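Local coordinates for nitroreductase-like family protein (Bacillus cereus, PDB 2I7H) that belongs to the nitroreductase-like family of flavoproteins and binds flavin mononucleotide in a two-chain assembly, at residues A[13-23]-A[124-135]. Sequence-based numbering, arbitrary orientation. Where two conformers were deposited one is given.
Sequences VIKERRSVRTF and QLLAWERGLGCV. With FMN (flavin mononucleotide), chain G.
C134 O takes two hydrogen bonds, one from V20 N (3.1 Å, from above the carbonyl plane) and one from a water; S19 CA adds a CA-H...O contact on the V20 side. That water also accepts from R17 NH1, tying strand 132-137 to the arginine. R17 has CG anti to its own N (chi1 -173°) and bends at the next two torsions, which brings its guanidinium to the phosphate of flavin mononucleotide; NH1 and NH2 each reach O3P over 3.0 Å. S19 OG donates to the same O3P at 2.6 Å, S19 N binds O1P, and a second water links S19 OG to Q124 NE2. The R17 guanidinium probably offsets part of the phosphate charge, while the S19 N-H and hydroxyl add neutral hydrogen bonds. Where helix 10-16 ends, the backbone lies flat on the W128 indole: R17 CA sits 3.7 Å from the five-membered ring centroid in a CH-pi contact, with R18 N over the same face, while V20 CG2 meets the ring edge. L125 packs both methyls against I14. Farther along, V135 CG1 touches S19 CB, both over one face of the R21 guanidinium, CG1 near its NE end; NE donates to flavin O2 over 2.7 Å and NH2 donates to N1. K137 and S138, with N45 and H46 of the second subunit, add further bonds to the cofactor, completing the intersubunit flavin site of the nitroreductase fold.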
ATOM      1  N   VAL A  13      -8.363  -4.331  13.085  1.00 42.85           N
ATOM      2  CA  VAL A  13      -7.638  -3.073  12.922  1.00 41.62           C
ATOM      3  C   VAL A  13      -7.838  -2.479  11.514  1.00 41.82           C
ATOM      4  O   VAL A  13      -8.185  -1.284  11.378  1.00 41.22           O
ATOM      5  CB  VAL A  13      -6.138  -3.278  13.244  1.00 41.49           C
ATOM      6  CG1 VAL A  13      -5.365  -1.987  13.104  1.00 39.42           C
ATOM      7  CG2 VAL A  13      -5.987  -3.857  14.682  1.00 39.59           C
ATOM      8  N   ILE A  14      -7.650  -3.318  10.486  1.00 41.11           N
ATOM      9  CA  ILE A  14      -7.835  -2.915   9.085  1.00 40.89           C
ATOM     10  C   ILE A  14      -9.235  -2.319   8.841  1.00 41.33           C
ATOM     11  O   ILE A  14      -9.382  -1.292   8.183  1.00 41.05           O
ATOM     12  CB  ILE A  14      -7.577  -4.101   8.105  1.00 40.66           C
ATOM     13  CG1 ILE A  14      -6.069  -4.425   8.057  1.00 41.96           C
ATOM     14  CG2 ILE A  14      -8.160  -3.809   6.743  1.00 37.13           C
ATOM     15  CD1 ILE A  14      -5.649  -5.648   7.261  1.00 40.60           C
ATOM     16  N   LYS A  15     -10.259  -2.967   9.375  1.00 42.67           N
ATOM     17  CA  LYS A  15     -11.633  -2.506   9.169  1.00 43.99           C
ATOM     18  C   LYS A  15     -12.082  -1.360  10.078  1.00 43.88           C
ATOM     19  O   LYS A  15     -13.031  -0.634   9.743  1.00 44.59           O
ATOM     20  CB  LYS A  15     -12.613  -3.670   9.279  1.00 44.93           C
ATOM     21  CG  LYS A  15     -12.305  -4.839   8.332  1.00 48.92           C
ATOM     22  CD  LYS A  15     -13.517  -5.751   8.165  1.00 57.38           C
ATOM     23  CE  LYS A  15     -14.098  -6.178   9.511  1.00 61.52           C
ATOM     24  NZ  LYS A  15     -13.274  -7.241  10.157  1.00 65.65           N
ATOM     25  N   GLU A  16     -11.410  -1.182  11.207  0.60 43.52           N
ATOM     26  CA  GLU A  16     -11.811  -0.171  12.172  0.60 43.63           C
ATOM     27  C   GLU A  16     -11.047   1.142  11.970  0.60 43.03           C
ATOM     28  O   GLU A  16     -11.577   2.209  12.250  0.60 42.90           O
ATOM     29  CB  GLU A  16     -11.671  -0.708  13.606  0.60 43.38           C
ATOM     30  CG  GLU A  16     -12.742  -1.738  13.989  0.60 44.43           C
ATOM     31  CD  GLU A  16     -12.555  -2.359  15.387  0.60 46.42           C
ATOM     32  OE1 GLU A  16     -11.627  -1.942  16.127  0.60 50.97           O
ATOM     33  OE2 GLU A  16     -13.353  -3.266  15.757  0.60 48.96           O
ATOM     34  N   ARG A  17      -9.813   1.054  11.477  1.00 42.91           N
ATOM     35  CA  ARG A  17      -9.038   2.231  11.059  1.00 43.03           C
ATOM     36  C   ARG A  17      -9.886   3.232  10.283  1.00 43.07           C
ATOM     37  O   ARG A  17     -10.603   2.873   9.346  1.00 42.96           O
ATOM     38  CB  ARG A  17      -7.825   1.804  10.195  1.00 42.90           C
ATOM     39  CG  ARG A  17      -6.844   2.928   9.840  1.00 42.45           C
ATOM     40  CD  ARG A  17      -6.231   2.774   8.404  1.00 42.92           C
ATOM     41  NE  ARG A  17      -7.263   2.645   7.359  1.00 41.33           N
ATOM     42  CZ  ARG A  17      -7.921   3.648   6.760  1.00 42.48           C
ATOM     43  NH1 ARG A  17      -7.691   4.916   7.076  1.00 39.19           N
ATOM     44  NH2 ARG A  17      -8.863   3.380   5.848  1.00 42.94           N
ATOM     45  N   ARG A  18      -9.815   4.487  10.711  1.00 43.53           N
ATOM     46  CA  ARG A  18     -10.457   5.597  10.018  1.00 43.39           C
ATOM     47  C   ARG A  18      -9.426   6.688   9.806  1.00 43.27           C
ATOM     48  O   ARG A  18      -8.546   6.893  10.649  1.00 42.42           O
ATOM     49  CB  ARG A  18     -11.605   6.196  10.853  1.00 43.23           C
ATOM     50  CG  ARG A  18     -12.728   5.267  11.270  1.00 44.43           C
ATOM     51  CD  ARG A  18     -13.729   5.080  10.148  1.00 47.32           C
ATOM     52  NE  ARG A  18     -13.350   3.856   9.467  1.00 53.65           N
ATOM     53  CZ  ARG A  18     -13.879   2.660   9.709  1.00 51.89           C
ATOM     54  NH1 ARG A  18     -14.896   2.504  10.562  1.00 50.43           N
ATOM     55  NH2 ARG A  18     -13.395   1.630   9.056  1.00 52.82           N
ATOM     56  N   SER A  19      -9.551   7.397   8.684  1.00 43.23           N
ATOM     57  CA  SER A  19      -8.858   8.658   8.484  1.00 43.27           C
ATOM     58  C   SER A  19      -9.374   9.665   9.507  1.00 43.61           C
ATOM     59  O   SER A  19     -10.580   9.907   9.609  1.00 43.42           O
ATOM     60  CB  SER A  19      -9.100   9.170   7.064  1.00 43.31           C
ATOM     61  OG  SER A  19      -8.422   8.334   6.141  1.00 45.00           O
ATOM     62  N   VAL A  20      -8.452  10.245  10.274  1.00 43.77           N
ATOM     63  CA  VAL A  20      -8.802  11.188  11.324  1.00 42.73           C
ATOM     64  C   VAL A  20      -8.182  12.526  10.938  1.00 43.10           C
ATOM     65  O   VAL A  20      -7.004  12.593  10.598  1.00 42.79           O
ATOM     66  CB  VAL A  20      -8.315  10.665  12.703  1.00 42.73           C
ATOM     67  CG1 VAL A  20      -8.382  11.744  13.761  1.00 41.77           C
ATOM     68  CG2 VAL A  20      -9.137   9.463  13.113  1.00 41.89           C
ATOM     69  N   ARG A  21      -8.991  13.582  10.961  1.00 43.05           N
ATOM     70  CA  ARG A  21      -8.569  14.864  10.440  1.00 43.78           C
ATOM     71  C   ARG A  21      -8.593  15.933  11.524  1.00 44.18           C
ATOM     72  O   ARG A  21      -8.176  17.073  11.288  1.00 43.83           O
ATOM     73  CB  ARG A  21      -9.414  15.260   9.225  1.00 44.04           C
ATOM     74  CG  ARG A  21      -9.367  14.214   8.094  1.00 44.96           C
ATOM     75  CD  ARG A  21     -10.278  14.561   6.948  1.00 48.13           C
ATOM     76  NE  ARG A  21     -10.034  13.717   5.776  1.00 51.43           N
ATOM     77  CZ  ARG A  21     -10.708  12.607   5.464  1.00 52.87           C
ATOM     78  NH1 ARG A  21     -11.680  12.164   6.232  1.00 55.68           N
ATOM     79  NH2 ARG A  21     -10.409  11.925   4.369  1.00 55.38           N
ATOM     80  N   THR A  22      -9.097  15.567  12.700  0.50 44.32           N
ATOM     81  CA  THR A  22      -9.085  16.474  13.837  0.50 44.59           C
ATOM     82  C   THR A  22      -8.601  15.776  15.108  0.50 44.71           C
ATOM     83  O   THR A  22      -9.015  14.661  15.437  0.50 44.36           O
ATOM     84  CB  THR A  22     -10.427  17.220  14.025  0.50 44.76           C
ATOM     85  OG1 THR A  22     -10.221  18.348  14.886  0.50 45.39           O
ATOM     86  CG2 THR A  22     -11.520  16.304  14.591  0.50 44.55           C
ATOM     87  N   PHE A  23      -7.701  16.453  15.802  1.00 44.82           N
ATOM     88  CA  PHE A  23      -6.943  15.851  16.896  1.00 45.93           C
ATOM     89  C   PHE A  23      -7.108  16.565  18.216  1.00 46.59           C
ATOM     90  O   PHE A  23      -7.245  17.780  18.240  1.00 46.91           O
ATOM     91  CB  PHE A  23      -5.464  15.754  16.495  1.00 46.02           C
ATOM     92  CG  PHE A  23      -5.263  15.152  15.117  1.00 47.06           C
ATOM     93  CD1 PHE A  23      -5.059  15.962  14.015  1.00 47.76           C
ATOM     94  CD2 PHE A  23      -5.339  13.771  14.925  1.00 46.57           C
ATOM     95  CE1 PHE A  23      -4.903  15.403  12.741  1.00 47.38           C
ATOM     96  CE2 PHE A  23      -5.175  13.222  13.691  1.00 46.35           C
ATOM     97  CZ  PHE A  23      -4.958  14.041  12.588  1.00 47.97           C
ATOM     98  N   GLN A 124      -0.217   3.289   9.150  1.00 36.80           N
ATOM     99  CA  GLN A 124      -1.564   3.714   9.538  1.00 37.50           C
ATOM    100  C   GLN A 124      -2.221   2.673  10.444  1.00 37.13           C
ATOM    101  O   GLN A 124      -2.874   3.032  11.421  1.00 37.28           O
ATOM    102  CB  GLN A 124      -2.416   3.987   8.309  1.00 37.08           C
ATOM    103  CG  GLN A 124      -2.095   5.289   7.534  1.00 37.16           C
ATOM    104  CD  GLN A 124      -3.266   5.612   6.564  1.00 39.23           C
ATOM    105  OE1 GLN A 124      -3.756   4.724   5.875  1.00 44.76           O
ATOM    106  NE2 GLN A 124      -3.735   6.842   6.561  1.00 37.86           N
ATOM    107  N   LEU A 125      -1.986   1.395  10.134  1.00 36.50           N
ATOM    108  CA  LEU A 125      -2.480   0.262  10.916  1.00 37.11           C
ATOM    109  C   LEU A 125      -1.818   0.176  12.289  1.00 37.19           C
ATOM    110  O   LEU A 125      -2.482   0.107  13.312  1.00 37.94           O
ATOM    111  CB  LEU A 125      -2.278  -1.051  10.128  1.00 36.74           C
ATOM    112  CG  LEU A 125      -3.115  -1.177   8.865  1.00 35.25           C
ATOM    113  CD1 LEU A 125      -2.820  -2.493   8.100  1.00 35.67           C
ATOM    114  CD2 LEU A 125      -4.594  -1.016   9.205  1.00 30.64           C
ATOM    115  N   LEU A 126      -0.495   0.201  12.285  1.00 38.02           N
ATOM    116  CA  LEU A 126       0.314   0.304  13.493  1.00 37.73           C
ATOM    117  C   LEU A 126      -0.099   1.449  14.418  1.00 37.95           C
ATOM    118  O   LEU A 126      -0.202   1.263  15.636  1.00 37.61           O
ATOM    119  CB  LEU A 126       1.799   0.414  13.110  1.00 36.98           C
ATOM    120  CG  LEU A 126       2.371  -0.855  12.460  1.00 36.81           C
ATOM    121  CD1 LEU A 126       3.607  -0.596  11.641  1.00 34.37           C
ATOM    122  CD2 LEU A 126       2.669  -1.934  13.503  1.00 33.42           C
ATOM    123  N   ALA A 127      -0.327   2.627  13.839  1.00 38.30           N
ATOM    124  CA  ALA A 127      -0.737   3.788  14.610  1.00 38.20           C
ATOM    125  C   ALA A 127      -2.136   3.580  15.196  1.00 38.70           C
ATOM    126  O   ALA A 127      -2.365   3.844  16.369  1.00 38.54           O
ATOM    127  CB  ALA A 127      -0.634   5.102  13.748  1.00 37.48           C
ATOM    128  N   TRP A 128      -3.072   3.082  14.388  1.00 39.89           N
ATOM    129  CA  TRP A 128      -4.445   2.842  14.868  1.00 40.52           C
ATOM    130  C   TRP A 128      -4.459   1.959  16.127  1.00 41.45           C
ATOM    131  O   TRP A 128      -5.251   2.182  17.043  1.00 40.73           O
ATOM    132  CB  TRP A 128      -5.326   2.199  13.778  1.00 39.86           C
ATOM    133  CG  TRP A 128      -6.745   2.161  14.199  1.00 39.48           C
ATOM    134  CD1 TRP A 128      -7.434   1.092  14.739  1.00 38.22           C
ATOM    135  CD2 TRP A 128      -7.655   3.272  14.201  1.00 37.90           C
ATOM    136  NE1 TRP A 128      -8.715   1.477  15.055  1.00 37.17           N
ATOM    137  CE2 TRP A 128      -8.883   2.803  14.734  1.00 37.64           C
ATOM    138  CE3 TRP A 128      -7.553   4.619  13.789  1.00 38.60           C
ATOM    139  CZ2 TRP A 128     -10.019   3.632  14.854  1.00 37.37           C
ATOM    140  CZ3 TRP A 128      -8.670   5.453  13.923  1.00 38.57           C
ATOM    141  CH2 TRP A 128      -9.902   4.937  14.438  1.00 38.23           C
ATOM    142  N   GLU A 129      -3.579   0.955  16.136  1.00 42.48           N
ATOM    143  CA  GLU A 129      -3.449  -0.008  17.235  1.00 43.83           C
ATOM    144  C   GLU A 129      -3.081   0.650  18.581  1.00 42.94           C
ATOM    145  O   GLU A 129      -3.552   0.219  19.637  1.00 42.71           O
ATOM    146  CB  GLU A 129      -2.475  -1.141  16.832  1.00 42.73           C
ATOM    147  CG  GLU A 129      -2.005  -2.042  17.973  1.00 46.46           C
ATOM    148  CD  GLU A 129      -1.171  -3.258  17.485  1.00 48.21           C
ATOM    149  OE1 GLU A 129       0.027  -3.106  17.116  1.00 53.65           O
ATOM    150  OE2 GLU A 129      -1.722  -4.375  17.483  1.00 53.44           O
ATOM    151  N   ARG A 130      -2.267   1.707  18.529  1.00 43.63           N
ATOM    152  CA  ARG A 130      -1.884   2.483  19.727  1.00 43.65           C
ATOM    153  C   ARG A 130      -2.805   3.646  20.025  1.00 43.38           C
ATOM    154  O   ARG A 130      -2.474   4.446  20.875  1.00 42.98           O
ATOM    155  CB  ARG A 130      -0.492   3.092  19.575  1.00 44.09           C
ATOM    156  CG  ARG A 130       0.543   2.194  19.013  1.00 45.52           C
ATOM    157  CD  ARG A 130       0.841   1.099  19.994  1.00 45.65           C
ATOM    158  NE  ARG A 130       2.042   0.401  19.584  1.00 46.00           N
ATOM    159  CZ  ARG A 130       3.224   0.551  20.171  1.00 46.09           C
ATOM    160  NH1 ARG A 130       3.367   1.392  21.223  1.00 37.38           N
ATOM    161  NH2 ARG A 130       4.256  -0.158  19.697  1.00 43.72           N
ATOM    162  N   GLY A 131      -3.923   3.769  19.306  1.00 43.86           N
ATOM    163  CA  GLY A 131      -4.846   4.897  19.492  1.00 43.80           C
ATOM    164  C   GLY A 131      -4.525   6.194  18.754  1.00 44.13           C
ATOM    165  O   GLY A 131      -5.201   7.217  18.955  1.00 44.16           O
ATOM    166  N   LEU A 132      -3.489   6.178  17.920  1.00 44.05           N
ATOM    167  CA  LEU A 132      -3.191   7.328  17.055  1.00 44.18           C
ATOM    168  C   LEU A 132      -4.015   7.315  15.766  1.00 44.06           C
ATOM    169  O   LEU A 132      -4.088   6.314  15.051  1.00 43.15           O
ATOM    170  CB  LEU A 132      -1.712   7.380  16.694  1.00 44.36           C
ATOM    171  CG  LEU A 132      -0.710   7.995  17.640  1.00 45.43           C
ATOM    172  CD1 LEU A 132       0.684   7.670  17.118  1.00 50.96           C
ATOM    173  CD2 LEU A 132      -0.896   9.476  17.676  1.00 46.35           C
ATOM    174  N   GLY A 133      -4.649   8.444  15.489  1.00 44.25           N
ATOM    175  CA  GLY A 133      -5.342   8.622  14.237  1.00 44.13           C
ATOM    176  C   GLY A 133      -4.431   9.330  13.262  1.00 44.10           C
ATOM    177  O   GLY A 133      -3.454   9.984  13.655  1.00 43.64           O
ATOM    178  N   CYS A 134      -4.725   9.167  11.982  1.00 43.96           N
ATOM    179  CA  CYS A 134      -4.055   9.959  10.978  1.00 44.52           C
ATOM    180  C   CYS A 134      -4.794  10.020   9.655  1.00 43.10           C
ATOM    181  O   CYS A 134      -5.660   9.204   9.391  1.00 42.17           O
ATOM    182  CB  CYS A 134      -2.613   9.502  10.787  1.00 45.23           C
ATOM    183  SG  CYS A 134      -2.431   7.823  10.365  1.00 51.24           S
ATOM    184  N   VAL A 135      -4.476  11.047   8.873  1.00 42.51           N
ATOM    185  CA  VAL A 135      -4.858  11.123   7.469  1.00 42.51           C
ATOM    186  C   VAL A 135      -3.641  11.192   6.566  1.00 41.92           C
ATOM    187  O   VAL A 135      -2.674  11.901   6.862  1.00 41.04           O
ATOM    188  CB  VAL A 135      -5.661  12.360   7.084  1.00 42.70           C
ATOM    189  CG1 VAL A 135      -7.046  11.983   6.669  1.00 44.21           C
ATOM    190  CG2 VAL A 135      -5.575  13.448   8.114  1.00 42.23           C
TER
HETATM  191  N1  FMN G1001      -8.059  12.552   2.770  0.70 39.21           N
HETATM  192  C2  FMN G1001      -8.069  13.944   2.789  0.70 39.19           C
HETATM  193  O2  FMN G1001      -8.822  14.537   3.558  0.70 38.71           O
HETATM  194  N3  FMN G1001      -7.230  14.656   1.948  0.70 38.91           N
HETATM  195  C4  FMN G1001      -6.392  13.950   1.093  0.70 38.55           C
HETATM  196  O4  FMN G1001      -5.836  14.518   0.168  0.70 36.92           O
HETATM  197  C4A FMN G1001      -6.388  12.564   1.082  0.70 38.85           C
HETATM  198  N5  FMN G1001      -5.537  11.902   0.213  0.70 39.33           N
HETATM  199  C5A FMN G1001      -5.535  10.510   0.179  0.70 39.00           C
HETATM  200  C6  FMN G1001      -4.664   9.907  -0.706  0.70 39.09           C
HETATM  201  C7  FMN G1001      -4.557   8.537  -0.821  0.70 38.79           C
HETATM  202  C7M FMN G1001      -3.393   8.000  -1.601  0.70 34.54           C
HETATM  203  C8  FMN G1001      -5.369   7.741  -0.017  0.70 38.74           C
HETATM  204  C8M FMN G1001      -5.169   6.250  -0.071  0.70 36.09           C
HETATM  205  C9  FMN G1001      -6.266   8.350   0.897  0.70 38.96           C
HETATM  206  C9A FMN G1001      -6.371   9.750   1.009  0.70 39.38           C
HETATM  207  N10 FMN G1001      -7.251  10.435   1.900  0.70 39.72           N
HETATM  208  C10 FMN G1001      -7.231  11.840   1.929  0.70 38.60           C
HETATM  209  C1' FMN G1001      -8.407   9.745   2.599  0.70 40.76           C
HETATM  210  C2' FMN G1001      -9.653   9.718   1.706  0.70 40.97           C
HETATM  211  O2' FMN G1001     -10.092  11.026   1.471  0.70 42.77           O
HETATM  212  C3' FMN G1001     -10.860   8.839   2.128  0.70 42.22           C
HETATM  213  O3' FMN G1001     -11.964   9.550   2.653  0.70 44.53           O
HETATM  214  C4' FMN G1001     -10.577   7.765   3.147  0.70 41.26           C
HETATM  215  O4' FMN G1001      -9.365   7.104   2.884  0.70 38.60           O
HETATM  216  C5' FMN G1001     -11.742   6.781   3.133  0.70 41.43           C
HETATM  217  O5' FMN G1001     -12.187   6.726   4.476  0.70 41.28           O
HETATM  218  P   FMN G1001     -11.252   6.026   5.606  0.70 40.95           P
HETATM  219  O1P FMN G1001     -11.642   6.568   6.968  0.70 38.46           O
HETATM  220  O2P FMN G1001     -11.561   4.552   5.541  0.70 41.81           O
HETATM  221  O3P FMN G1001      -9.759   6.210   5.364  0.70 36.36           O
HETATM  222  O   HOH W   1      -5.713   6.291   8.549  1.00 32.47           O
HETATM  223  O   HOH W   2      -5.760   8.111   5.460  1.00 26.28           O